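Local atomic coordinates of E3 ubiquitin-protein ligase RNF31 (PDB entry 5Y3T), a protein that transfers ubiquitin to its targets as a RING-type E3 ligase and probably binds its partner protein HOIL-1. Residues F31-Y36 against Q44-E49; S51-M56 against K78-R83. All blocks are in the same frame, centred on the assembly; numbering follows the deposited sequence.

A small helical domain shows how one long helix can serve two neighbours in turn. Helix 42-64 takes part in both contacts: its earlier part meets helix 27-37 in contact 1, and its continuation meets helix 73-82 in contact 2. Contact 1 is only partly buried, with A33 alone fully enclosed among its touching residues, whereas V53, L54 and W80 of contact 2 are all buried. Both are apolar, but the first sets a methyl and a tyrosine obliquely against W45, and the second lays a valine methyl over the face of W80. The contacts meet where Y36 packs edge-to-face with W80, and W45 also touches W80.

Contact 1 of 2, residues F31-Y36 against Q44-E49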
loop_
_atom_site.group_PDB
_atom_site.type_symbol
_atom_site.label_atom_id
_atom_site.label_comp_id
_atom_site.label_asym_id
_atom_site.label_seq_id
_atom_site.Cartn_x
_atom_site.Cartn_y
_atom_site.Cartn_z
ATOM N N PHE B 31 -17.697 -0.143 8.198
ATOM C CA PHE B 31 -17.574 1.278 8.488
ATOM C C PHE B 31 -17.861 2.174 7.254
ATOM O O PHE B 31 -18.472 3.223 7.389
ATOM C CB PHE B 31 -16.196 1.567 9.054
ATOM C CG PHE B 31 -16.005 2.983 9.474
ATOM C CD1 PHE B 31 -16.653 3.477 10.624
ATOM C CD2 PHE B 31 -15.156 3.831 8.752
ATOM C CE1 PHE B 31 -16.469 4.790 11.046
ATOM C CE2 PHE B 31 -14.962 5.156 9.172
ATOM C CZ PHE B 31 -15.615 5.634 10.326
ATOM N N SER B 32 -17.401 1.740 6.082
ATOM C CA SER B 32 -17.638 2.433 4.820
ATOM C C SER B 32 -19.118 2.563 4.520
ATOM O O SER B 32 -19.578 3.640 4.081
ATOM C CB SER B 32 -16.946 1.711 3.659
ATOM O OG SER B 32 -15.525 1.786 3.807
ATOM N N ALA B 33 -19.853 1.481 4.811
ATOM C CA ALA B 33 -21.296 1.476 4.721
ATOM C C ALA B 33 -21.949 2.475 5.665
ATOM O O ALA B 33 -22.803 3.263 5.227
ATOM C CB ALA B 33 -21.820 0.108 4.979
ATOM N N LEU B 34 -21.540 2.436 6.938
ATOM C CA LEU B 34 -22.014 3.356 7.973
ATOM C C LEU B 34 -21.794 4.809 7.565
ATOM O O LEU B 34 -22.713 5.613 7.631
ATOM C CB LEU B 34 -21.347 3.083 9.324
ATOM C CG LEU B 34 -21.679 1.737 10.036
ATOM C CD1 LEU B 34 -20.902 1.498 11.339
ATOM C CD2 LEU B 34 -23.164 1.641 10.313
ATOM N N GLN B 35 -20.595 5.138 7.118
ATOM C CA GLN B 35 -20.267 6.529 6.735
ATOM C C GLN B 35 -21.053 7.041 5.528
ATOM O O GLN B 35 -21.515 8.174 5.558
ATOM C CB GLN B 35 -18.799 6.645 6.355
ATOM C CG GLN B 35 -17.860 6.372 7.486
ATOM C CD GLN B 35 -17.900 7.497 8.445
ATOM O OE1 GLN B 35 -18.614 7.439 9.425
ATOM N NE2 GLN B 35 -17.151 8.547 8.158
ATOM N N TYR B 36 -21.156 6.225 4.476
ATOM C CA TYR B 36 -21.889 6.588 3.263
ATOM C C TYR B 36 -23.423 6.737 3.435
ATOM O O TYR B 36 -24.014 7.703 2.967
ATOM C CB TYR B 36 -21.615 5.572 2.162
ATOM C CG TYR B 36 -22.029 6.030 0.779
ATOM C CD1 TYR B 36 -21.298 7.013 0.097
ATOM C CD2 TYR B 36 -23.140 5.489 0.141
ATOM C CE1 TYR B 36 -21.672 7.451 -1.173
ATOM C CE2 TYR B 36 -23.529 5.919 -1.125
ATOM C CZ TYR B 36 -22.789 6.894 -1.783
ATOM O OH TYR B 36 -23.168 7.319 -3.027
ATOM N N GLN B 44 -27.036 -5.685 5.628
ATOM C CA GLN B 44 -28.080 -5.599 4.604
ATOM C C GLN B 44 -27.682 -4.644 3.511
ATOM O O GLN B 44 -27.720 -5.016 2.349
ATOM C CB GLN B 44 -29.433 -5.194 5.192
ATOM C CG GLN B 44 -30.169 -6.356 5.855
ATOM C CD GLN B 44 -31.506 -5.925 6.418
ATOM O OE1 GLN B 44 -32.307 -5.304 5.715
ATOM N NE2 GLN B 44 -31.741 -6.213 7.697
ATOM N N TRP B 45 -27.253 -3.438 3.892
ATOM C CA TRP B 45 -26.824 -2.435 2.916
ATOM C C TRP B 45 -25.747 -2.947 1.992
ATOM O O TRP B 45 -25.822 -2.715 0.788
ATOM C CB TRP B 45 -26.384 -1.117 3.580
ATOM C CG TRP B 45 -26.140 0.009 2.588
ATOM C CD1 TRP B 45 -27.037 0.958 2.173
ATOM C CD2 TRP B 45 -24.907 0.291 1.889
ATOM N NE1 TRP B 45 -26.440 1.810 1.258
ATOM C CE2 TRP B 45 -25.134 1.432 1.080
ATOM C CE3 TRP B 45 -23.632 -0.309 1.878
ATOM C CZ2 TRP B 45 -24.151 1.970 0.268
ATOM C CZ3 TRP B 45 -22.643 0.229 1.070
ATOM C CH2 TRP B 45 -22.908 1.363 0.272
ATOM N N LEU B 46 -24.746 -3.634 2.536
ATOM C CA LEU B 46 -23.657 -4.173 1.722
ATOM C C LEU B 46 -24.169 -5.162 0.697
ATOM O O LEU B 46 -23.853 -4.988 -0.470
ATOM C CB LEU B 46 -22.556 -4.820 2.574
ATOM C CG LEU B 46 -21.669 -3.829 3.345
ATOM C CD1 LEU B 46 -20.934 -4.527 4.476
ATOM C CD2 LEU B 46 -20.674 -3.121 2.448
ATOM N N ARG B 47 -24.928 -6.186 1.116
ATOM C CA ARG B 47 -25.622 -7.140 0.152
ATOM C C ARG B 47 -26.422 -6.488 -0.974
ATOM O O ARG B 47 -26.330 -6.887 -2.105
ATOM C CB ARG B 47 -26.631 -8.062 0.856
ATOM C CG ARG B 47 -26.081 -9.417 1.264
ATOM C CD ARG B 47 -27.118 -10.287 1.982
ATOM N NE ARG B 47 -26.612 -10.709 3.305
ATOM C CZ ARG B 47 -26.943 -10.174 4.492
ATOM N NH1 ARG B 47 -27.834 -9.180 4.601
ATOM N NH2 ARG B 47 -26.381 -10.657 5.604
ATOM N N SER B 48 -27.218 -5.487 -0.646
ATOM C CA SER B 48 -28.173 -4.921 -1.600
ATOM C C SER B 48 -27.686 -3.658 -2.370
ATOM O O SER B 48 -28.047 -3.488 -3.533
ATOM C CB SER B 48 -29.512 -4.672 -0.876
ATOM O OG SER B 48 -29.668 -3.328 -0.497
ATOM N N GLU B 49 -26.875 -2.801 -1.737
ATOM C CA GLU B 49 -26.502 -1.495 -2.310
ATOM C C GLU B 49 -25.087 -1.333 -2.833
ATOM O O GLU B 49 -24.875 -0.472 -3.698
ATOM C CB GLU B 49 -26.761 -0.390 -1.281
ATOM C CG GLU B 49 -28.210 -0.262 -0.855
ATOM C CD GLU B 49 -29.139 -0.251 -2.070
ATOM O OE1 GLU B 49 -29.041 0.693 -2.913
ATOM O OE2 GLU B 49 -29.906 -1.233 -2.198
#
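A33 and Y36 rest against the indole of W45 where two consecutive helices of the UBA-type fold, 27-37 and 42-64, pack almost crosswise; the axes of the segments 31-36 and 44-49 are 10.0 Å apart at closest approach and at 83° to each other. The tight part is centred on the methyl of A33, beside which A33 CA and L46 CA are 6.8 Å apart, the shortest CA distance between the segments. A33 CB sits 3.6 Å from W45 CE3, obliquely to the ring system, and also borders CZ3. L46 flanks the same methyl more loosely, with its CD2 4.3 Å from A33 CB. One turn further along helix 27-37, Y36 touches the other end of the six-membered ring, its CD2 3.7 Å from W45 CZ2, and the two side chains cross at about a right angle. With CG trans to the backbone N (chi1 -171°), the indole of W45 reaches across toward helix 27-37 and can meet both residues. Y36 continues onto V53 and M56 of helix 42-64. The solvent side is loose: Q44, R47 and S48 are exposed and make no contact with 31-36. E49 joins the tight part only through its own segment, its CB packing 3.3 Å above the plane of the W45 indole, offset toward the rim, while its OE2 accepts a 2.7 Å hydrogen bond from S48 OG through the anti lone pair.

Contact 2 of 2, residues S51-M56 against K78-R83; sequences SYVLEM and KAWLDR
In the core of the UBA-type helical domain, the side chain of W80 on helix 73-82 packs against V53 and L54 of helix 42-64, an example of one large aromatic packed between two helices. The nearest CA atoms, those of L54 and W80, are 7.5 Å apart. V53 supplies a CH-pi contact: its CG1 stands 3.9 Å from the centroid of the six-membered ring of W80, 29° off the normal, and closest to the rim carbon W80 CZ3 at 3.5 Å. That branch takes the anti position across the CA-CB bond from N (chi1 179°), on a CB that already points to helix 73-82, which carries the methyl onto the indole. L54 approaches nearer the root of the same side chain. Its CD2 lies 3.7 Å from W80 CB and 3.8 Å from W80 CG, meeting the ring system obliquely. Thus the two aliphatic residues divide W80 between them, one at its outer ring and one at its stem, and each crosses it at about a right angle. Y36 and S32 of helix 27-37, together with W45 and L50, also pack on W80. Helix 73-82 ends at D82, and the next residue, R83, forms a salt bridge through NH2 with E89 of helix 87-107. Across the contact itself the chemistry is wholly apolar, which implies that close fit and burial, with a CH-pi contact from V53, are what join the helices here.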
loop_
_atom_site.group_PDB
_atom_site.type_symbol
_atom_site.label_atom_id
_atom_site.label_comp_id
_atom_site.label_asym_id
_atom_site.label_seq_id
_atom_site.Cartn_x
_atom_site.Cartn_y
_atom_site.Cartn_z
ATOM N N SER B 51 -22.792 -2.873 -4.803
ATOM C CA SER B 51 -22.487 -3.010 -6.221
ATOM C C SER B 51 -22.938 -1.815 -7.053
ATOM O O SER B 51 -22.346 -1.565 -8.093
ATOM C CB SER B 51 -23.092 -4.295 -6.790
ATOM O OG SER B 51 -24.473 -4.095 -7.027
ATOM N N TYR B 52 -23.978 -1.091 -6.628
ATOM C CA TYR B 52 -24.431 0.093 -7.383
ATOM C C TYR B 52 -23.461 1.228 -7.142
ATOM O O TYR B 52 -23.160 1.984 -8.065
ATOM C CB TYR B 52 -25.855 0.564 -7.005
ATOM C CG TYR B 52 -27.022 -0.353 -7.382
ATOM C CD1 TYR B 52 -26.935 -1.271 -8.446
ATOM C CD2 TYR B 52 -28.248 -0.262 -6.692
ATOM C CE1 TYR B 52 -28.012 -2.084 -8.777
ATOM C CE2 TYR B 52 -29.329 -1.064 -7.029
ATOM C CZ TYR B 52 -29.198 -1.969 -8.068
ATOM O OH TYR B 52 -30.245 -2.769 -8.409
ATOM N N VAL B 53 -22.996 1.361 -5.897
ATOM C CA VAL B 53 -21.968 2.351 -5.560
ATOM C C VAL B 53 -20.649 2.059 -6.272
ATOM O O VAL B 53 -20.104 2.958 -6.877
ATOM C CB VAL B 53 -21.719 2.467 -4.052
ATOM C CG1 VAL B 53 -20.621 3.487 -3.778
ATOM C CG2 VAL B 53 -23.022 2.830 -3.327
ATOM N N LEU B 54 -20.181 0.807 -6.278
ATOM C CA LEU B 54 -18.898 0.464 -6.957
ATOM C C LEU B 54 -18.982 0.665 -8.448
ATOM O O LEU B 54 -18.031 1.157 -9.075
ATOM C CB LEU B 54 -18.404 -0.949 -6.577
ATOM C CG LEU B 54 -18.205 -1.129 -5.044
ATOM C CD1 LEU B 54 -17.800 -2.525 -4.583
ATOM C CD2 LEU B 54 -17.201 -0.119 -4.522
ATOM N N GLU B 55 -20.155 0.358 -9.010
ATOM C CA GLU B 55 -20.446 0.624 -10.415
ATOM C C GLU B 55 -20.253 2.121 -10.725
ATOM O O GLU B 55 -19.656 2.470 -11.747
ATOM C CB GLU B 55 -21.856 0.089 -10.725
ATOM C CG GLU B 55 -22.432 0.205 -12.140
ATOM C CD GLU B 55 -23.833 -0.447 -12.227
ATOM O OE1 GLU B 55 -24.860 0.252 -12.483
ATOM O OE2 GLU B 55 -23.913 -1.675 -11.994
ATOM N N MET B 56 -20.703 2.990 -9.815
ATOM C CA MET B 56 -20.622 4.447 -9.979
ATOM C C MET B 56 -19.188 4.924 -9.860
ATOM O O MET B 56 -18.742 5.785 -10.630
ATOM C CB MET B 56 -21.520 5.159 -8.930
ATOM C CG MET B 56 -21.423 6.705 -8.838
ATOM S SD MET B 56 -22.750 7.507 -7.870
ATOM C CE MET B 56 -22.637 6.542 -6.355
ATOM N N LYS B 78 -11.456 -1.340 -3.764
ATOM C CA LYS B 78 -10.257 -1.067 -2.985
ATOM C C LYS B 78 -10.213 0.444 -2.637
ATOM O O LYS B 78 -9.993 0.801 -1.485
ATOM C CB LYS B 78 -9.041 -1.533 -3.771
ATOM C CG LYS B 78 -7.702 -1.431 -3.057
ATOM C CD LYS B 78 -6.614 -2.299 -3.726
ATOM C CE LYS B 78 -6.675 -2.460 -5.276
ATOM N NZ LYS B 78 -6.463 -1.245 -6.138
ATOM N N ALA B 79 -10.537 1.301 -3.608
ATOM C CA ALA B 79 -10.558 2.766 -3.400
ATOM C C ALA B 79 -11.679 3.221 -2.455
ATOM O O ALA B 79 -11.447 3.947 -1.499
ATOM C CB ALA B 79 -10.640 3.495 -4.736
ATOM N N TRP B 80 -12.898 2.799 -2.745
ATOM C CA TRP B 80 -14.032 2.976 -1.840
ATOM C C TRP B 80 -13.663 2.645 -0.391
ATOM O O TRP B 80 -13.884 3.412 0.524
ATOM C CB TRP B 80 -15.195 2.127 -2.360
ATOM C CG TRP B 80 -16.265 1.813 -1.379
ATOM C CD1 TRP B 80 -16.439 0.656 -0.639
ATOM C CD2 TRP B 80 -17.339 2.642 -1.057
ATOM N NE1 TRP B 80 -17.572 0.740 0.151
ATOM C CE2 TRP B 80 -18.138 1.954 -0.091
ATOM C CE3 TRP B 80 -17.719 3.895 -1.489
ATOM C CZ2 TRP B 80 -19.243 2.488 0.431
ATOM C CZ3 TRP B 80 -18.795 4.412 -0.984
ATOM C CH2 TRP B 80 -19.564 3.726 -0.014
ATOM N N LEU B 81 -13.049 1.509 -0.200
ATOM C CA LEU B 81 -12.723 1.036 1.134
ATOM C C LEU B 81 -11.529 1.694 1.767
ATOM O O LEU B 81 -11.521 1.836 2.977
ATOM C CB LEU B 81 -12.478 -0.475 1.138
ATOM C CG LEU B 81 -13.698 -1.372 0.924
ATOM C CD1 LEU B 81 -13.238 -2.784 1.162
ATOM C CD2 LEU B 81 -14.849 -1.039 1.857
ATOM N N ASP B 82 -10.516 2.095 1.002
ATOM C CA ASP B 82 -9.373 2.778 1.632
ATOM C C ASP B 82 -9.747 4.194 2.074
ATOM O O ASP B 82 -9.160 4.706 3.026
ATOM C CB ASP B 82 -8.132 2.768 0.738
ATOM C CG ASP B 82 -7.594 1.342 0.495
ATOM O OD1 ASP B 82 -7.888 0.371 1.259
ATOM O OD2 ASP B 82 -6.890 1.193 -0.513
ATOM N N ARG B 83 -10.782 4.775 1.451
ATOM C CA ARG B 83 -11.259 6.068 1.829
ATOM C C ARG B 83 -12.551 5.955 2.608
ATOM O O ARG B 83 -13.314 6.920 2.718
ATOM C CB ARG B 83 -11.423 6.937 0.587
ATOM C CG ARG B 83 -10.150 7.088 -0.236
ATOM C CD ARG B 83 -8.894 7.444 0.574
ATOM N NE ARG B 83 -9.086 8.612 1.434
ATOM C CZ ARG B 83 -8.267 9.000 2.416
ATOM N NH1 ARG B 83 -7.164 8.320 2.726
ATOM N NH2 ARG B 83 -8.562 10.093 3.098
#